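Local coordinates for protein E1 (Kluyveromyces marxianus, PDB 3VX6) that activates the ubiquitin-like proteins Atg8 and Atg12 as an E1-like enzyme for their conjugation in autophagy and cytoplasm-to-vacuole transport, at residues A[8-20]-A[140-154]. Numbering follows the deposited sequence.
Sequences DLKFAPSFQSFVD and ICMPSFQSDGATYQI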
ATOM      1  N   ASP A   8      14.241 -10.800 -13.633  1.00 61.54           N
ATOM      2  CA  ASP A   8      13.300  -9.702 -13.271  1.00 62.29           C
ATOM      3  C   ASP A   8      12.955  -9.739 -11.779  1.00 61.22           C
ATOM      4  O   ASP A   8      13.172 -10.745 -11.093  1.00 60.56           O
ATOM      5  CB  ASP A   8      12.002  -9.807 -14.100  1.00 64.50           C
ATOM      6  CG  ASP A   8      11.809  -8.625 -15.079  1.00 66.50           C
ATOM      7  OD1 ASP A   8      10.744  -8.564 -15.737  1.00 67.01           O
ATOM      8  OD2 ASP A   8      12.710  -7.763 -15.200  1.00 66.02           O
ATOM      9  N   LEU A   9      12.423  -8.624 -11.287  1.00 58.72           N
ATOM     10  CA  LEU A   9      12.025  -8.487  -9.891  1.00 55.65           C
ATOM     11  C   LEU A   9      10.514  -8.608  -9.817  1.00 54.87           C
ATOM     12  O   LEU A   9       9.797  -7.870 -10.486  1.00 54.02           O
ATOM     13  CB  LEU A   9      12.454  -7.125  -9.341  1.00 53.81           C
ATOM     14  CG  LEU A   9      11.884  -6.736  -7.977  1.00 51.63           C
ATOM     15  CD1 LEU A   9      12.332  -7.744  -6.938  1.00 50.72           C
ATOM     16  CD2 LEU A   9      12.333  -5.338  -7.614  1.00 49.57           C
ATOM     17  N   LYS A  10      10.033  -9.544  -9.007  1.00 55.18           N
ATOM     18  CA  LYS A  10       8.599  -9.757  -8.853  1.00 54.79           C
ATOM     19  C   LYS A  10       8.108  -9.132  -7.558  1.00 53.17           C
ATOM     20  O   LYS A  10       8.867  -8.961  -6.608  1.00 52.91           O
ATOM     21  CB  LYS A  10       8.276 -11.257  -8.872  1.00 55.88           C
ATOM     22  CG  LYS A  10       8.862 -11.982 -10.071  1.00 59.18           C
ATOM     23  CD  LYS A  10       8.506 -11.269 -11.372  1.00 61.58           C
ATOM     24  CE  LYS A  10       9.356 -11.765 -12.536  1.00 63.68           C
ATOM     25  NZ  LYS A  10       9.116 -10.977 -13.788  1.00 65.66           N
ATOM     26  N   PHE A  11       6.829  -8.799  -7.522  1.00 50.77           N
ATOM     27  CA  PHE A  11       6.271  -8.180  -6.342  1.00 49.53           C
ATOM     28  C   PHE A  11       5.073  -8.962  -5.839  1.00 49.26           C
ATOM     29  O   PHE A  11       4.210  -9.360  -6.614  1.00 50.82           O
ATOM     30  CB  PHE A  11       5.873  -6.754  -6.681  1.00 48.57           C
ATOM     31  CG  PHE A  11       6.965  -5.971  -7.349  1.00 48.00           C
ATOM     32  CD1 PHE A  11       7.833  -5.178  -6.604  1.00 48.30           C
ATOM     33  CD2 PHE A  11       7.135  -6.039  -8.723  1.00 45.65           C
ATOM     34  CE1 PHE A  11       8.857  -4.460  -7.222  1.00 47.00           C
ATOM     35  CE2 PHE A  11       8.151  -5.331  -9.345  1.00 46.16           C
ATOM     36  CZ  PHE A  11       9.014  -4.539  -8.596  1.00 46.24           C
ATOM     37  N   ALA A  12       5.027  -9.196  -4.535  1.00 48.86           N
ATOM     38  CA  ALA A  12       3.913  -9.927  -3.949  1.00 48.60           C
ATOM     39  C   ALA A  12       2.731  -8.987  -3.836  1.00 48.17           C
ATOM     40  O   ALA A  12       2.903  -7.772  -3.745  1.00 46.32           O
ATOM     41  CB  ALA A  12       4.289 -10.440  -2.564  1.00 48.65           C
ATOM     42  N   PRO A  13       1.510  -9.531  -3.870  1.00 48.60           N
ATOM     43  CA  PRO A  13       0.378  -8.618  -3.739  1.00 48.94           C
ATOM     44  C   PRO A  13       0.716  -7.873  -2.460  1.00 48.15           C
ATOM     45  O   PRO A  13       1.128  -8.495  -1.483  1.00 50.40           O
ATOM     46  CB  PRO A  13      -0.812  -9.566  -3.585  1.00 49.59           C
ATOM     47  CG  PRO A  13      -0.192 -10.799  -2.961  1.00 50.59           C
ATOM     48  CD  PRO A  13       1.077 -10.934  -3.758  1.00 50.27           C
ATOM     49  N   SER A  14       0.577  -6.552  -2.473  1.00 46.75           N
ATOM     50  CA  SER A  14       0.933  -5.726  -1.319  1.00 44.53           C
ATOM     51  C   SER A  14       0.194  -5.970   0.004  1.00 44.39           C
ATOM     52  O   SER A  14       0.601  -5.443   1.041  1.00 43.06           O
ATOM     53  CB  SER A  14       0.810  -4.244  -1.693  1.00 43.73           C
ATOM     54  OG  SER A  14       1.738  -3.870  -2.700  1.00 44.07           O
ATOM     55  N   PHE A  15      -0.864  -6.772  -0.019  1.00 43.20           N
ATOM     56  CA  PHE A  15      -1.645  -7.022   1.187  1.00 42.89           C
ATOM     57  C   PHE A  15      -2.681  -8.098   0.913  1.00 43.07           C
ATOM     58  O   PHE A  15      -2.971  -8.437  -0.239  1.00 42.30           O
ATOM     59  CB  PHE A  15      -2.426  -5.772   1.560  1.00 43.00           C
ATOM     60  CG  PHE A  15      -3.537  -5.471   0.580  1.00 45.69           C
ATOM     61  CD1 PHE A  15      -3.240  -5.129  -0.741  1.00 45.18           C
ATOM     62  CD2 PHE A  15      -4.872  -5.655   0.935  1.00 44.23           C
ATOM     63  CE1 PHE A  15      -4.253  -4.983  -1.692  1.00 46.30           C
ATOM     64  CE2 PHE A  15      -5.888  -5.511  -0.012  1.00 45.45           C
ATOM     65  CZ  PHE A  15      -5.579  -5.177  -1.327  1.00 44.58           C
ATOM     66  N   GLN A  16      -3.242  -8.614   1.999  1.00 44.92           N
ATOM     67  CA  GLN A  16      -4.323  -9.591   1.949  1.00 45.83           C
ATOM     68  C   GLN A  16      -5.362  -8.973   2.876  1.00 44.50           C
ATOM     69  O   GLN A  16      -5.085  -8.702   4.046  1.00 41.98           O
ATOM     70  CB  GLN A  16      -3.893 -10.955   2.481  1.00 48.69           C
ATOM     71  CG  GLN A  16      -5.051 -11.935   2.583  1.00 52.59           C
ATOM     72  CD  GLN A  16      -4.602 -13.383   2.714  1.00 56.24           C
ATOM     73  OE1 GLN A  16      -5.409 -14.271   2.995  1.00 57.88           O
ATOM     74  NE2 GLN A  16      -3.312 -13.628   2.502  1.00 57.14           N
ATOM     75  N   SER A  17      -6.547  -8.713   2.344  1.00 44.31           N
ATOM     76  CA  SER A  17      -7.576  -8.098   3.155  1.00 45.19           C
ATOM     77  C   SER A  17      -8.158  -9.070   4.165  1.00 47.08           C
ATOM     78  O   SER A  17      -8.181 -10.294   3.969  1.00 46.81           O
ATOM     79  CB  SER A  17      -8.697  -7.525   2.280  1.00 43.96           C
ATOM     80  OG  SER A  17      -9.464  -8.542   1.667  1.00 43.41           O
ATOM     81  N   PHE A  18      -8.603  -8.502   5.271  1.00 48.55           N
ATOM     82  CA  PHE A  18      -9.227  -9.266   6.327  1.00 50.14           C
ATOM     83  C   PHE A  18     -10.299  -8.381   6.856  1.00 48.91           C
ATOM     84  O   PHE A  18     -10.067  -7.574   7.759  1.00 49.13           O
ATOM     85  CB  PHE A  18      -8.234  -9.606   7.426  1.00 52.72           C
ATOM     86  CG  PHE A  18      -7.524 -10.884   7.185  1.00 54.81           C
ATOM     87  CD1 PHE A  18      -8.187 -12.091   7.372  1.00 55.19           C
ATOM     88  CD2 PHE A  18      -6.226 -10.889   6.698  1.00 55.05           C
ATOM     89  CE1 PHE A  18      -7.573 -13.290   7.075  1.00 56.91           C
ATOM     90  CE2 PHE A  18      -5.601 -12.078   6.396  1.00 57.61           C
ATOM     91  CZ  PHE A  18      -6.275 -13.289   6.583  1.00 58.48           C
ATOM     92  N   VAL A  19     -11.475  -8.504   6.256  1.00 47.83           N
ATOM     93  CA  VAL A  19     -12.583  -7.686   6.685  1.00 46.69           C
ATOM     94  C   VAL A  19     -13.506  -8.489   7.589  1.00 45.49           C
ATOM     95  O   VAL A  19     -14.321  -9.298   7.134  1.00 43.38           O
ATOM     96  CB  VAL A  19     -13.349  -7.114   5.474  1.00 46.46           C
ATOM     97  CG1 VAL A  19     -12.374  -6.441   4.529  1.00 47.02           C
ATOM     98  CG2 VAL A  19     -14.091  -8.210   4.748  1.00 49.53           C
ATOM     99  N   ASP A  20     -13.337  -8.277   8.887  1.00 45.53           N
ATOM    100  CA  ASP A  20     -14.176  -8.935   9.868  1.00 47.67           C
ATOM    101  C   ASP A  20     -15.584  -8.421   9.580  1.00 47.60           C
ATOM    102  O   ASP A  20     -15.750  -7.280   9.132  1.00 44.35           O
ATOM    103  CB  ASP A  20     -13.756  -8.536  11.288  1.00 50.01           C
ATOM    104  CG  ASP A  20     -14.520  -9.298  12.357  1.00 52.39           C
ATOM    105  OD1 ASP A  20     -15.769  -9.204  12.387  1.00 54.79           O
ATOM    106  OD2 ASP A  20     -13.870  -9.996  13.168  1.00 53.83           O
ATOM    107  N   ILE A 140     -10.769  -4.467  -2.498  1.00 39.76           N
ATOM    108  CA  ILE A 140      -9.708  -3.632  -1.975  1.00 38.78           C
ATOM    109  C   ILE A 140      -8.542  -3.651  -2.936  1.00 39.36           C
ATOM    110  O   ILE A 140      -8.322  -4.640  -3.646  1.00 39.97           O
ATOM    111  CB  ILE A 140      -9.232  -4.124  -0.600  1.00 37.62           C
ATOM    112  CG1 ILE A 140     -10.415  -4.171   0.368  1.00 36.75           C
ATOM    113  CG2 ILE A 140      -8.152  -3.198  -0.066  1.00 36.03           C
ATOM    114  CD1 ILE A 140     -10.064  -4.641   1.772  1.00 35.47           C
ATOM    115  N   CYS A 141      -7.818  -2.537  -2.978  1.00 38.24           N
ATOM    116  CA  CYS A 141      -6.646  -2.412  -3.826  1.00 37.15           C
ATOM    117  C   CYS A 141      -5.654  -1.510  -3.120  1.00 37.09           C
ATOM    118  O   CYS A 141      -6.030  -0.605  -2.380  1.00 35.19           O
ATOM    119  CB  CYS A 141      -6.994  -1.810  -5.191  1.00 36.53           C
ATOM    120  SG  CYS A 141      -7.174  -0.004  -5.239  1.00 37.44           S
ATOM    121  N   MET A 142      -4.381  -1.800  -3.313  1.00 37.46           N
ATOM    122  CA  MET A 142      -3.322  -0.981  -2.753  1.00 38.32           C
ATOM    123  C   MET A 142      -2.579  -0.633  -4.035  1.00 36.58           C
ATOM    124  O   MET A 142      -1.799  -1.434  -4.539  1.00 36.82           O
ATOM    125  CB  MET A 142      -2.448  -1.804  -1.812  1.00 39.35           C
ATOM    126  CG  MET A 142      -1.409  -0.980  -1.094  1.00 39.75           C
ATOM    127  SD  MET A 142      -0.490  -1.995   0.020  1.00 41.34           S
ATOM    128  CE  MET A 142      -1.347  -1.744   1.571  1.00 43.71           C
ATOM    129  N   PRO A 143      -2.840   0.560  -4.594  1.00 34.87           N
ATOM    130  CA  PRO A 143      -2.202   0.985  -5.831  1.00 35.26           C
ATOM    131  C   PRO A 143      -0.714   0.782  -5.907  1.00 35.93           C
ATOM    132  O   PRO A 143       0.050   1.183  -5.029  1.00 33.52           O
ATOM    133  CB  PRO A 143      -2.607   2.447  -5.944  1.00 35.43           C
ATOM    134  CG  PRO A 143      -3.921   2.453  -5.319  1.00 33.29           C
ATOM    135  CD  PRO A 143      -3.648   1.660  -4.063  1.00 33.90           C
ATOM    136  N   SER A 144      -0.342   0.119  -6.990  1.00 38.38           N
ATOM    137  CA  SER A 144       1.026  -0.207  -7.325  1.00 40.09           C
ATOM    138  C   SER A 144       1.202   0.347  -8.737  1.00 40.36           C
ATOM    139  O   SER A 144       0.723  -0.230  -9.712  1.00 40.83           O
ATOM    140  CB  SER A 144       1.212  -1.724  -7.313  1.00 40.35           C
ATOM    141  OG  SER A 144       2.407  -2.079  -7.980  1.00 46.22           O
ATOM    142  N   PHE A 145       1.872   1.484  -8.843  1.00 40.97           N
ATOM    143  CA  PHE A 145       2.077   2.098 -10.140  1.00 40.09           C
ATOM    144  C   PHE A 145       3.510   1.995 -10.608  1.00 40.81           C
ATOM    145  O   PHE A 145       4.424   1.731  -9.827  1.00 40.50           O
ATOM    146  CB  PHE A 145       1.682   3.562 -10.092  1.00 38.14           C
ATOM    147  CG  PHE A 145       2.307   4.306  -8.958  1.00 37.74           C
ATOM    148  CD1 PHE A 145       1.710   4.312  -7.699  1.00 37.06           C
ATOM    149  CD2 PHE A 145       3.498   5.004  -9.144  1.00 35.15           C
ATOM    150  CE1 PHE A 145       2.291   5.008  -6.646  1.00 37.60           C
ATOM    151  CE2 PHE A 145       4.083   5.698  -8.103  1.00 33.17           C
ATOM    152  CZ  PHE A 145       3.484   5.704  -6.851  1.00 35.69           C
ATOM    153  N   GLN A 146       3.685   2.228 -11.902  1.00 42.80           N
ATOM    154  CA  GLN A 146       4.980   2.173 -12.553  1.00 43.83           C
ATOM    155  C   GLN A 146       4.832   2.725 -13.963  1.00 45.93           C
ATOM    156  O   GLN A 146       3.722   2.900 -14.460  1.00 46.81           O
ATOM    157  CB  GLN A 146       5.447   0.732 -12.648  1.00 44.71           C
ATOM    158  CG  GLN A 146       4.530  -0.126 -13.486  1.00 45.91           C
ATOM    159  CD  GLN A 146       5.176  -1.421 -13.879  1.00 47.51           C
ATOM    160  OE1 GLN A 146       5.380  -2.306 -13.050  1.00 47.94           O
ATOM    161  NE2 GLN A 146       5.519  -1.541 -15.152  1.00 50.91           N
ATOM    162  N   SER A 147       5.956   3.000 -14.612  1.00 47.74           N
ATOM    163  CA  SER A 147       5.922   3.491 -15.978  1.00 48.11           C
ATOM    164  C   SER A 147       5.436   2.338 -16.859  1.00 47.59           C
ATOM    165  O   SER A 147       5.780   1.178 -16.627  1.00 45.28           O
ATOM    166  CB  SER A 147       7.322   3.931 -16.409  1.00 50.14           C
ATOM    167  OG  SER A 147       7.356   4.232 -17.795  1.00 54.36           O
ATOM    168  N   ASP A 148       4.634   2.659 -17.866  1.00 49.26           N
ATOM    169  CA  ASP A 148       4.096   1.649 -18.779  1.00 50.97           C
ATOM    170  C   ASP A 148       5.197   0.881 -19.522  1.00 50.02           C
ATOM    171  O   ASP A 148       5.980   1.463 -20.275  1.00 50.94           O
ATOM    172  CB  ASP A 148       3.161   2.319 -19.789  1.00 54.30           C
ATOM    173  CG  ASP A 148       1.998   1.433 -20.186  1.00 58.20           C
ATOM    174  OD1 ASP A 148       1.183   1.865 -21.031  1.00 60.75           O
ATOM    175  OD2 ASP A 148       1.895   0.307 -19.648  1.00 59.25           O
ATOM    176  N   GLY A 149       5.250  -0.429 -19.311  1.00 49.02           N
ATOM    177  CA  GLY A 149       6.262  -1.235 -19.963  1.00 47.34           C
ATOM    178  C   GLY A 149       7.484  -1.352 -19.079  1.00 46.71           C
ATOM    179  O   GLY A 149       8.440  -2.070 -19.388  1.00 47.77           O
ATOM    180  N   ALA A 150       7.449  -0.645 -17.958  1.00 46.55           N
ATOM    181  CA  ALA A 150       8.561  -0.668 -17.029  1.00 46.02           C
ATOM    182  C   ALA A 150       8.670  -2.032 -16.378  1.00 45.94           C
ATOM    183  O   ALA A 150       7.686  -2.744 -16.196  1.00 45.97           O
ATOM    184  CB  ALA A 150       8.400   0.421 -15.961  1.00 46.97           C
ATOM    185  N   THR A 151       9.899  -2.390 -16.057  1.00 46.29           N
ATOM    186  CA  THR A 151      10.207  -3.647 -15.421  1.00 46.34           C
ATOM    187  C   THR A 151      11.345  -3.308 -14.467  1.00 47.07           C
ATOM    188  O   THR A 151      11.945  -2.227 -14.566  1.00 45.31           O
ATOM    189  CB  THR A 151      10.632  -4.689 -16.470  1.00 47.04           C
ATOM    190  OG1 THR A 151      11.019  -4.018 -17.679  1.00 49.77           O
ATOM    191  CG2 THR A 151       9.473  -5.624 -16.780  1.00 46.84           C
ATOM    192  N   TYR A 152      11.635  -4.203 -13.529  1.00 47.58           N
ATOM    193  CA  TYR A 152      12.688  -3.935 -12.561  1.00 48.43           C
ATOM    194  C   TYR A 152      13.510  -5.161 -12.273  1.00 50.32           C
ATOM    195  O   TYR A 152      12.963  -6.247 -12.103  1.00 50.80           O
ATOM    196  CB  TYR A 152      12.093  -3.469 -11.237  1.00 45.65           C
ATOM    197  CG  TYR A 152      11.060  -2.398 -11.374  1.00 44.29           C
ATOM    198  CD1 TYR A 152      11.395  -1.067 -11.184  1.00 44.75           C
ATOM    199  CD2 TYR A 152       9.740  -2.709 -11.718  1.00 42.53           C
ATOM    200  CE1 TYR A 152      10.448  -0.064 -11.327  1.00 45.27           C
ATOM    201  CE2 TYR A 152       8.784  -1.705 -11.869  1.00 43.42           C
ATOM    202  CZ  TYR A 152       9.151  -0.386 -11.671  1.00 43.73           C
ATOM    203  OH  TYR A 152       8.245   0.629 -11.827  1.00 46.78           O
ATOM    204  N   GLN A 153      14.824  -4.967 -12.210  1.00 52.25           N
ATOM    205  CA  GLN A 153      15.767  -6.023 -11.881  1.00 53.26           C
ATOM    206  C   GLN A 153      16.449  -5.579 -10.606  1.00 52.52           C
ATOM    207  O   GLN A 153      16.753  -4.400 -10.435  1.00 51.92           O
ATOM    208  CB  GLN A 153      16.856  -6.171 -12.943  1.00 57.00           C
ATOM    209  CG  GLN A 153      16.572  -7.151 -14.063  1.00 62.33           C
ATOM    210  CD  GLN A 153      16.359  -6.445 -15.382  1.00 64.61           C
ATOM    211  OE1 GLN A 153      15.223  -6.218 -15.797  1.00 66.27           O
ATOM    212  NE2 GLN A 153      17.453  -6.069 -16.040  1.00 66.05           N
ATOM    213  N   ILE A 154      16.669  -6.515  -9.698  1.00 51.76           N
ATOM    214  CA  ILE A 154      17.380  -6.184  -8.485  1.00 50.48           C
ATOM    215  C   ILE A 154      18.817  -6.413  -8.899  1.00 50.00           C
ATOM    216  O   ILE A 154      19.215  -7.541  -9.175  1.00 50.26           O
ATOM    217  CB  ILE A 154      17.023  -7.128  -7.309  1.00 52.08           C
ATOM    218  CG1 ILE A 154      15.640  -6.770  -6.753  1.00 53.01           C
ATOM    219  CG2 ILE A 154      18.078  -7.026  -6.206  1.00 49.90           C
ATOM    220  CD1 ILE A 154      15.231  -7.597  -5.536  1.00 53.03           C
TER
HETATM  221  O   HOH W   1      -0.229  -3.335  -4.945  1.00 47.05           O
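The edge of the Phe11 ring is turned toward the Tyr152 face, and Phe11 CZ comes nearest at Tyr152 CD2, 3.7 Å away. The pair is an offset edge-to-face stack, with planes at 88° and centroids 5.7 Å apart. In plane at the edge of the Tyr152 ring lies Gln146 CB. The Phe15 ring has Ile140 O at its edge, in plane. Ile140 CG2 approaches this ring obliquely near CE2, and Met142 CB packs near CD1, 3.6 Å away. Phe15 CG sits between its backbone N and carbonyl carbon (chi1 69°), which swings the ring onto strand 135-144. Met142 SD makes an oblique Met-aromatic contact with the Phe15 ring, 5.3 Å from its centroid. With an alanine here instead of Phe15, Ile140 CG2 and Met142 CB would probably lose the ring they pack on, opening a gap between this chain and strand 135-144. One water joins Ser14 OG to Met142 O. Farther along, Leu9 N donates a backbone hydrogen bond to Tyr152 O (2.6 Å), and the Leu9 methyls pack on Ile154. Segment 8-20 thus spans two mixed sheets, touching strand 135-144 of one and edge strand 151-159 of the other. Helix 215-225 adds Lys216 beside Phe11 and Leu219 beside Tyr152.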